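Long-range contacts in capsid Protein (Unidentified, PDB 4DMI), which probably serves as a structural capsid protein of a phage, five copies of which assemble into a pentamer: residues P82-S92 and R158-V169; S93-I104 and A116-D124. All coordinates share one frame; numbering follows the deposited sequence. Where two conformers were deposited one is given.

Contact 1: residues P82-S92 and R158-V169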
loop_
_atom_site.group_PDB
_atom_site.type_symbol
_atom_site.label_atom_id
_atom_site.label_comp_id
_atom_site.label_asym_id
_atom_site.label_seq_id
_atom_site.Cartn_x
_atom_site.Cartn_y
_atom_site.Cartn_z
ATOM N N PRO B 82 27.444 -3.630 -0.615
ATOM C CA PRO B 82 26.558 -2.482 -0.382
ATOM C C PRO B 82 25.459 -2.342 -1.423
ATOM O O PRO B 82 25.652 -2.657 -2.608
ATOM C CB PRO B 82 27.509 -1.280 -0.454
ATOM C CG PRO B 82 28.852 -1.842 -0.095
ATOM C CD PRO B 82 28.850 -3.208 -0.739
ATOM N N GLY B 83 24.300 -1.873 -0.977
ATOM C CA GLY B 83 23.188 -1.631 -1.873
ATOM C C GLY B 83 21.855 -1.744 -1.167
ATOM O O GLY B 83 21.797 -1.997 0.043
ATOM N N PHE B 84 20.781 -1.556 -1.926
ATOM C CA PHE B 84 19.422 -1.725 -1.409
ATOM C C PHE B 84 18.866 -3.047 -1.904
ATOM O O PHE B 84 18.933 -3.348 -3.097
ATOM C CB PHE B 84 18.509 -0.589 -1.890
ATOM C CG PHE B 84 18.843 0.763 -1.314
ATOM C CD1 PHE B 84 19.847 1.538 -1.872
ATOM C CD2 PHE B 84 18.117 1.274 -0.239
ATOM C CE1 PHE B 84 20.157 2.797 -1.343
ATOM C CE2 PHE B 84 18.420 2.526 0.284
ATOM C CZ PHE B 84 19.440 3.287 -0.274
ATOM N N TYR B 85 18.280 -3.815 -0.995
ATOM C CA TYR B 85 17.771 -5.143 -1.306
ATOM C C TYR B 85 16.345 -5.313 -0.839
ATOM O O TYR B 85 16.013 -4.975 0.298
ATOM C CB TYR B 85 18.645 -6.212 -0.638
ATOM C CG TYR B 85 20.081 -6.217 -1.114
ATOM C CD1 TYR B 85 21.025 -5.378 -0.530
ATOM C CD2 TYR B 85 20.492 -7.051 -2.144
ATOM C CE1 TYR B 85 22.347 -5.373 -0.955
ATOM C CE2 TYR B 85 21.820 -7.050 -2.583
ATOM C CZ TYR B 85 22.732 -6.208 -1.981
ATOM O OH TYR B 85 24.047 -6.190 -2.387
ATOM N N LYS B 86 15.494 -5.855 -1.707
ATOM C CA LYS B 86 14.156 -6.271 -1.308
ATOM C C LYS B 86 14.267 -7.736 -0.927
ATOM O O LYS B 86 14.875 -8.523 -1.630
ATOM C CB LYS B 86 13.174 -6.100 -2.465
ATOM C CG LYS B 86 11.839 -6.802 -2.241
ATOM C CD LYS B 86 10.875 -6.520 -3.394
ATOM C CE LYS B 86 9.498 -7.079 -3.088
ATOM N NZ LYS B 86 8.469 -6.609 -4.048
ATOM N N VAL B 87 13.712 -8.108 0.234
ATOM C CA VAL B 87 13.747 -9.497 0.681
ATOM C C VAL B 87 12.388 -9.888 1.246
ATOM O O VAL B 87 11.851 -9.227 2.138
ATOM C CB VAL B 87 14.890 -9.742 1.711
ATOM C CG1 VAL B 87 14.807 -8.772 2.877
ATOM C CG2 VAL B 87 14.869 -11.175 2.198
ATOM N N VAL B 88 11.814 -10.944 0.680
ATOM C CA VAL B 88 10.460 -11.360 1.008
ATOM C C VAL B 88 10.409 -12.864 1.182
ATOM O O VAL B 88 11.111 -13.610 0.507
ATOM C CB VAL B 88 9.458 -10.938 -0.082
ATOM C CG1 VAL B 88 9.401 -9.453 -0.201
ATOM C CG2 VAL B 88 9.833 -11.522 -1.417
ATOM N N GLY B 89 9.564 -13.318 2.094
ATOM C CA GLY B 89 9.501 -14.738 2.375
ATOM C C GLY B 89 8.793 -15.074 3.660
ATOM O O GLY B 89 7.961 -14.294 4.124
ATOM N N ASN B 90 9.113 -16.242 4.213
ATOM C CA ASN B 90 8.444 -16.752 5.415
ATOM C C ASN B 90 9.398 -17.466 6.349
ATOM O O ASN B 90 10.436 -18.002 5.927
ATOM C CB ASN B 90 7.303 -17.721 5.062
ATOM C CG ASN B 90 6.130 -17.038 4.389
ATOM O OD1 ASN B 90 5.351 -16.332 5.029
ATOM N ND2 ASN B 90 5.996 -17.250 3.078
ATOM N N LEU B 91 9.030 -17.476 7.625
ATOM C CA LEU B 91 9.726 -18.253 8.642
ATOM C C LEU B 91 8.779 -19.297 9.196
ATOM O O LEU B 91 7.562 -19.084 9.257
ATOM C CB LEU B 91 10.111 -17.345 9.812
ATOM C CG LEU B 91 10.724 -15.980 9.501
ATOM C CD1 LEU B 91 10.790 -15.140 10.778
ATOM C CD2 LEU B 91 12.117 -16.167 8.904
ATOM N N SER B 92 9.318 -20.407 9.679
ATOM C CA SER B 92 8.521 -21.377 10.425
ATOM C C SER B 92 8.182 -20.868 11.819
ATOM O O SER B 92 9.077 -20.752 12.652
ATOM C CB SER B 92 9.331 -22.664 10.628
ATOM O OG SER B 92 9.752 -23.247 9.402
ATOM N N ARG B 158 12.659 -23.506 9.114
ATOM C CA ARG B 158 13.244 -22.979 7.886
ATOM C C ARG B 158 13.036 -21.480 7.686
ATOM O O ARG B 158 12.117 -20.871 8.255
ATOM C CB ARG B 158 12.717 -23.744 6.655
ATOM C CG ARG B 158 13.178 -25.189 6.603
ATOM C CD ARG B 158 12.873 -25.845 5.271
ATOM N NE ARG B 158 13.352 -27.229 5.278
ATOM C CZ ARG B 158 14.218 -27.737 4.406
ATOM N NH1 ARG B 158 14.691 -26.996 3.413
ATOM N NH2 ARG B 158 14.592 -29.002 4.516
ATOM N N VAL B 159 13.912 -20.890 6.884
ATOM C CA VAL B 159 13.746 -19.527 6.398
ATOM C C VAL B 159 13.720 -19.633 4.887
ATOM O O VAL B 159 14.700 -20.084 4.281
ATOM C CB VAL B 159 14.911 -18.610 6.829
ATOM C CG1 VAL B 159 14.704 -17.189 6.287
ATOM C CG2 VAL B 159 15.049 -18.594 8.350
ATOM N N GLN B 160 12.609 -19.247 4.272
ATOM C CA GLN B 160 12.429 -19.394 2.821
ATOM C C GLN B 160 12.041 -18.076 2.189
ATOM O O GLN B 160 11.277 -17.307 2.759
ATOM C CB GLN B 160 11.359 -20.449 2.514
ATOM C CG GLN B 160 11.726 -21.829 3.021
ATOM C CD GLN B 160 10.646 -22.861 2.784
ATOM O OE1 GLN B 160 9.458 -22.533 2.713
ATOM N NE2 GLN B 160 11.051 -24.115 2.668
ATOM N N GLY B 161 12.556 -17.802 1.000
ATOM C CA GLY B 161 12.145 -16.593 0.326
ATOM C C GLY B 161 12.995 -16.228 -0.859
ATOM O O GLY B 161 13.758 -17.056 -1.373
ATOM N N ILE B 162 12.841 -14.982 -1.298
ATOM C CA ILE B 162 13.600 -14.454 -2.418
ATOM C C ILE B 162 14.059 -13.045 -2.095
ATOM O O ILE B 162 13.439 -12.337 -1.296
ATOM C CB ILE B 162 12.766 -14.462 -3.726
ATOM C CG1 ILE B 162 11.440 -13.722 -3.541
ATOM C CG2 ILE B 162 12.471 -15.887 -4.174
ATOM C CD1 ILE B 162 10.573 -13.684 -4.800
ATOM N N ALA B 163 15.148 -12.634 -2.722
ATOM C CA ALA B 163 15.613 -11.268 -2.604
ATOM C C ALA B 163 16.200 -10.821 -3.921
ATOM O O ALA B 163 16.528 -11.638 -4.779
ATOM C CB ALA B 163 16.670 -11.135 -1.480
ATOM N N ARG B 164 16.327 -9.516 -4.094
ATOM C CA ARG B 164 17.113 -8.981 -5.202
ATOM C C ARG B 164 17.640 -7.606 -4.882
ATOM O O ARG B 164 17.109 -6.903 -4.015
ATOM C CB ARG B 164 16.326 -8.961 -6.528
ATOM C CG ARG B 164 15.116 -8.026 -6.556
ATOM C CD ARG B 164 14.788 -7.624 -8.012
ATOM N NE ARG B 164 15.708 -6.568 -8.435
ATOM C CZ ARG B 164 15.456 -5.676 -9.385
ATOM N NH1 ARG B 164 14.321 -5.748 -10.098
ATOM N NH2 ARG B 164 16.343 -4.720 -9.632
ATOM N N GLN B 165 18.695 -7.229 -5.584
ATOM C CA GLN B 165 19.254 -5.898 -5.419
ATOM C C GLN B 165 18.404 -4.926 -6.230
ATOM O O GLN B 165 18.256 -5.085 -7.453
ATOM C CB GLN B 165 20.714 -5.829 -5.853
ATOM C CG GLN B 165 21.401 -4.600 -5.241
ATOM C CD GLN B 165 22.838 -4.418 -5.662
ATOM O OE1 GLN B 165 23.465 -5.321 -6.217
ATOM N NE2 GLN B 165 23.369 -3.227 -5.409
ATOM N N ILE B 166 17.868 -3.917 -5.548
ATOM C CA ILE B 166 16.981 -2.929 -6.155
ATOM C C ILE B 166 17.756 -1.698 -6.636
ATOM O O ILE B 166 17.418 -1.094 -7.660
ATOM C CB ILE B 166 15.860 -2.509 -5.155
ATOM C CG1 ILE B 166 15.004 -3.715 -4.751
ATOM C CG2 ILE B 166 14.984 -1.390 -5.726
ATOM C CD1 ILE B 166 14.234 -4.369 -5.916
ATOM N N ALA B 167 18.802 -1.321 -5.903
ATOM C CA ALA B 167 19.573 -0.134 -6.256
ATOM C C ALA B 167 20.985 -0.242 -5.713
ATOM O O ALA B 167 21.233 -1.015 -4.788
ATOM C CB ALA B 167 18.890 1.126 -5.700
ATOM N N ASP B 168 21.919 0.520 -6.275
ATOM C CA ASP B 168 23.232 0.599 -5.653
ATOM C C ASP B 168 23.177 1.476 -4.408
ATOM O O ASP B 168 22.130 2.045 -4.083
ATOM C CB ASP B 168 24.345 1.005 -6.649
ATOM C CG ASP B 168 24.246 2.451 -7.132
ATOM O OD1 ASP B 168 23.577 3.285 -6.499
ATOM O OD2 ASP B 168 24.889 2.771 -8.158
ATOM N N VAL B 169 24.292 1.574 -3.700
ATOM C CA VAL B 169 24.292 2.279 -2.424
ATOM C C VAL B 169 24.031 3.787 -2.593
ATOM O O VAL B 169 23.523 4.445 -1.681
ATOM C CB VAL B 169 25.582 1.991 -1.624
ATOM C CG1 VAL B 169 26.775 2.755 -2.208
ATOM C CG2 VAL B 169 25.393 2.329 -0.162
HETATM O O HOH W 1 26.369 -0.367 -4.334
HETATM O O HOH W 2 24.889 -8.020 -4.538
HETATM O O HOH W 3 8.389 -18.219 1.557
#
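F84 opens an antiparallel strand pair with a classic beta bulge: both I166 and A167 face it. Strand 83-95 lies between strands 158-167 and 133-142 in a mixed sheet, with V87 backbone-bonded to L138. The F84 carbonyl takes a short bond from I166 N (2.7 Å to F84 O) and a weak one from A167 N. Beyond the bulge, backbone bonds run through K86-R164, V88-I162 and N90-Q160. G89 and G161 face each other, their CA atoms 3.8 Å apart, and both have backbone angles that call for glycine.

Apolar contacts lie on both faces. In the conformer given, V88 CG2 packs on I162 CG1. L91 and V159 lie side by side, and V159 packs on F69. On the same face as L91, Q165 CG makes a CH-pi contact over one face of the Y85 ring, 4.0 Å from its centroid. The Y85 hydroxyl bonds to T81 O.

Polar side chains finish both ends. S92 OG accepts from R158 N at 2.9 Å and bonds to I120 O of a neighbouring subunit. The Q165 chain is extended, and its NE2 donates to A167 O of its own strand, from the opposite face of that carbonyl to F84 N.

Contact 2: residues S93-I104 and A116-D124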
loop_
_atom_site.group_PDB
_atom_site.type_symbol
_atom_site.label_atom_id
_atom_site.label_comp_id
_atom_site.label_asym_id
_atom_site.label_seq_id
_atom_site.Cartn_x
_atom_site.Cartn_y
_atom_site.Cartn_z
ATOM N N SER B 93 6.908 -20.614 12.115
ATOM C CA SER B 93 6.598 -20.169 13.475
ATOM C C SER B 93 6.893 -21.233 14.509
ATOM O O SER B 93 6.758 -22.437 14.265
ATOM C CB SER B 93 5.145 -19.694 13.629
ATOM O OG SER B 93 4.246 -20.793 13.767
ATOM N N ARG B 94 7.321 -20.774 15.694
ATOM C CA ARG B 94 7.455 -21.644 16.851
ATOM C C ARG B 94 6.939 -20.911 18.082
ATOM O O ARG B 94 6.746 -19.686 18.058
ATOM C CB ARG B 94 8.914 -22.074 17.069
ATOM C CG ARG B 94 9.524 -22.903 15.940
ATOM C CD ARG B 94 8.904 -24.299 15.847
ATOM N NE ARG B 94 9.187 -25.091 17.042
ATOM C CZ ARG B 94 9.718 -26.308 17.029
ATOM N NH1 ARG B 94 10.031 -26.888 15.879
ATOM N NH2 ARG B 94 9.941 -26.942 18.170
ATOM N N ASP B 95 6.711 -21.673 19.146
ATOM C CA ASP B 95 6.389 -21.134 20.467
ATOM C C ASP B 95 7.457 -20.136 20.906
ATOM O O ASP B 95 8.626 -20.292 20.579
ATOM C CB ASP B 95 6.339 -22.295 21.466
ATOM C CG ASP B 95 5.795 -21.896 22.823
ATOM O OD1 ASP B 95 6.226 -20.870 23.389
ATOM O OD2 ASP B 95 4.933 -22.638 23.336
ATOM N N GLU B 96 7.057 -19.117 21.658
ATOM C CA GLU B 96 8.015 -18.114 22.123
ATOM C C GLU B 96 9.101 -18.702 23.029
ATOM O O GLU B 96 10.196 -18.142 23.125
ATOM C CB GLU B 96 7.306 -16.935 22.793
ATOM C CG GLU B 96 6.483 -17.300 24.009
ATOM C CD GLU B 96 7.305 -17.380 25.286
ATOM O OE1 GLU B 96 6.881 -18.089 26.228
ATOM O OE2 GLU B 96 8.381 -16.738 25.356
ATOM N N ALA B 97 8.815 -19.842 23.656
ATOM C CA ALA B 97 9.787 -20.491 24.530
ATOM C C ALA B 97 10.608 -21.556 23.798
ATOM O O ALA B 97 11.400 -22.260 24.409
ATOM C CB ALA B 97 9.098 -21.099 25.750
ATOM N N SER B 98 10.420 -21.675 22.488
ATOM C CA SER B 98 11.123 -22.686 21.707
ATOM C C SER B 98 12.611 -22.382 21.630
ATOM O O SER B 98 13.015 -21.229 21.750
ATOM C CB SER B 98 10.563 -22.728 20.282
ATOM O OG SER B 98 11.168 -23.763 19.527
ATOM N N GLY B 99 13.414 -23.421 21.422
ATOM C CA GLY B 99 14.821 -23.242 21.118
ATOM C C GLY B 99 15.113 -23.236 19.624
ATOM O O GLY B 99 16.266 -23.081 19.223
ATOM N N ALA B 100 14.076 -23.394 18.804
ATOM C CA ALA B 100 14.237 -23.500 17.351
ATOM C C ALA B 100 14.086 -22.137 16.685
ATOM O O ALA B 100 12.988 -21.579 16.628
ATOM C CB ALA B 100 13.245 -24.515 16.762
ATOM N N ILE B 101 15.204 -21.606 16.198
ATOM C CA ILE B 101 15.287 -20.239 15.693
ATOM C C ILE B 101 15.354 -20.213 14.175
ATOM O O ILE B 101 16.164 -20.919 13.581
ATOM C CB ILE B 101 16.551 -19.561 16.239
ATOM C CG1 ILE B 101 16.491 -19.510 17.767
ATOM C CG2 ILE B 101 16.741 -18.173 15.626
ATOM C CD1 ILE B 101 17.769 -18.984 18.422
ATOM N N ALA B 102 14.500 -19.399 13.557
ATOM C CA ALA B 102 14.521 -19.151 12.118
ATOM C C ALA B 102 14.318 -17.661 11.910
ATOM O O ALA B 102 13.237 -17.129 12.194
ATOM C CB ALA B 102 13.428 -19.933 11.430
ATOM N N VAL B 103 15.360 -16.976 11.454
ATOM C CA VAL B 103 15.333 -15.519 11.399
ATOM C C VAL B 103 15.951 -14.952 10.138
ATOM O O VAL B 103 16.746 -15.618 9.454
ATOM C CB VAL B 103 16.067 -14.876 12.609
ATOM C CG1 VAL B 103 15.366 -15.211 13.927
ATOM C CG2 VAL B 103 17.535 -15.299 12.652
ATOM N N ILE B 104 15.570 -13.719 9.828
ATOM C CA ILE B 104 16.337 -12.875 8.921
ATOM C C ILE B 104 17.060 -11.889 9.811
ATOM O O ILE B 104 16.467 -11.287 10.703
ATOM C CB ILE B 104 15.419 -12.086 7.966
ATOM C CG1 ILE B 104 14.692 -13.049 7.016
ATOM C CG2 ILE B 104 16.220 -11.050 7.173
ATOM C CD1 ILE B 104 15.583 -13.629 5.887
ATOM N N ALA B 116 13.321 -10.244 11.156
ATOM C CA ALA B 116 12.128 -11.087 11.120
ATOM C C ALA B 116 12.338 -12.242 12.083
ATOM O O ALA B 116 13.337 -12.953 11.981
ATOM C CB ALA B 116 11.866 -11.598 9.706
ATOM N N ASN B 117 11.417 -12.402 13.035
ATOM C CA ASN B 117 11.568 -13.335 14.155
ATOM C C ASN B 117 10.463 -14.401 14.160
ATOM O O ASN B 117 9.279 -14.072 13.992
ATOM C CB ASN B 117 11.547 -12.526 15.463
ATOM C CG ASN B 117 12.066 -13.302 16.659
ATOM O OD1 ASN B 117 11.987 -14.535 16.718
ATOM N ND2 ASN B 117 12.588 -12.571 17.639
ATOM N N ASN B 118 10.828 -15.674 14.330
ATOM C CA ASN B 118 9.839 -16.754 14.254
ATOM C C ASN B 118 9.222 -17.196 15.582
ATOM O O ASN B 118 8.203 -17.892 15.586
ATOM C CB ASN B 118 10.444 -17.994 13.600
ATOM C CG ASN B 118 11.423 -18.706 14.514
ATOM O OD1 ASN B 118 12.342 -18.088 15.074
ATOM N ND2 ASN B 118 11.205 -19.999 14.710
ATOM N N ARG B 119 9.851 -16.841 16.704
ATOM C CA ARG B 119 9.464 -17.427 17.993
ATOM C C ARG B 119 8.440 -16.533 18.676
ATOM O O ARG B 119 8.749 -15.769 19.594
ATOM C CB ARG B 119 10.696 -17.669 18.882
ATOM C CG ARG B 119 11.589 -18.800 18.364
ATOM C CD ARG B 119 12.710 -19.128 19.340
ATOM N NE ARG B 119 13.654 -18.023 19.477
ATOM C CZ ARG B 119 14.684 -18.023 20.317
ATOM N NH1 ARG B 119 14.896 -19.071 21.112
ATOM N NH2 ARG B 119 15.502 -16.980 20.367
ATOM N N ILE B 120 7.200 -16.661 18.227
ATOM C CA ILE B 120 6.168 -15.676 18.524
ATOM C C ILE B 120 4.874 -16.270 19.086
ATOM O O ILE B 120 4.096 -15.545 19.705
ATOM C CB ILE B 120 5.880 -14.837 17.243
ATOM C CG1 ILE B 120 4.935 -13.659 17.494
ATOM C CG2 ILE B 120 5.311 -15.724 16.130
ATOM C CD1 ILE B 120 5.423 -12.673 18.528
ATOM N N VAL B 121 4.613 -17.565 18.905
ATOM C CA VAL B 121 3.287 -18.038 19.316
ATOM C C VAL B 121 3.217 -18.403 20.802
ATOM O O VAL B 121 4.211 -18.786 21.414
ATOM C CB VAL B 121 2.685 -19.145 18.397
ATOM C CG1 VAL B 121 2.884 -18.804 16.916
ATOM C CG2 VAL B 121 3.254 -20.491 18.709
ATOM N N SER B 122 2.028 -18.239 21.376
ATOM C CA SER B 122 1.808 -18.455 22.801
ATOM C C SER B 122 0.589 -19.342 23.008
ATOM O O SER B 122 -0.499 -18.853 23.336
ATOM C CB SER B 122 1.560 -17.121 23.497
ATOM O OG SER B 122 1.501 -17.301 24.901
ATOM N N PRO B 123 0.757 -20.653 22.815
ATOM C CA PRO B 123 -0.370 -21.581 22.975
ATOM C C PRO B 123 -0.810 -21.683 24.436
ATOM O O PRO B 123 -0.011 -21.432 25.340
ATOM C CB PRO B 123 0.217 -22.914 22.507
ATOM C CG PRO B 123 1.696 -22.797 22.816
ATOM C CD PRO B 123 2.025 -21.347 22.533
ATOM N N ASP B 124 -2.074 -22.025 24.664
ATOM C CA ASP B 124 -2.545 -22.235 26.021
ATOM C C ASP B 124 -3.401 -23.488 26.072
ATOM O O ASP B 124 -4.197 -23.729 25.169
ATOM C CB ASP B 124 -3.353 -21.032 26.506
ATOM C CG ASP B 124 -3.798 -21.177 27.950
ATOM O OD1 ASP B 124 -2.964 -21.562 28.799
ATOM O OD2 ASP B 124 -4.986 -20.919 28.235
HETATM O O HOH W 4 10.571 -15.725 21.733
#
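N118 CG stands between its backbone N and carbonyl carbon (chi1 73°), which turns the amide toward the chain at A100 and A102. N118 ND2 lies 3.1 Å from A100 O in a nearly straight bond, with the acceptor in the amide plane. A102 N reaches N118 OD1 at 2.9 Å, from above the plane of that carbonyl. One amide thus bonds to the carbonyl of A100 in the loop and to the N-H of A102 at the start of the next strand.

R119 bends at chi3 (-66°), and its guanidinium comes to lie against I101. I101 CG1 sits over the centre of one face, 3.5 Å from R119 CZ. At the guanidinium edge, R119 NH1 donates to S98 O at 2.9 Å. R119 N bonds to N117 OD1, an Asx turn. A water joins R119 O to E96 O.

The backbones pair in parallel at R94-R119 and D95-V121, with a bulge between. R94 N donates to N118 O. V121 N returns to R94 O, and E96 N reaches V121 O at 2.9 Å. E96 makes a salt bridge to R158 of a neighbouring subunit. D95 then starts a type I turn to S98, and D95 OD1 takes A97 N in an Asx turn. D95 OD2 also touches P123 CD (3.3 Å), the two side chains crossing at about a right angle.

At the other end, I104 N bonds to A116 O at 3.2 Å, within the hairpin of strands 102-107 and 112-121. I104 packs on F136 of strand 133-142 and L148 of strand 147-152.

In the fold
Both contacts use strand 83-95. Contact 1 takes most of its length, and contact 2 its last residues and the loop that follows. Contact 2 is nested inside the chain loop closed by contact 1, and their centres are about 21 Å apart. They meet where S92 O and N118 ND2 probably bond, and where V159 packs near V103. Contact 1 lies nearer the chain centre and relies on regular antiparallel backbone bonds with apolar packing. Contact 2 is farther out, about 23 Å from that centre, and relies more on side-chain to backbone bonds and turns. Both are partly buried, and both reach other subunits of the pentamer.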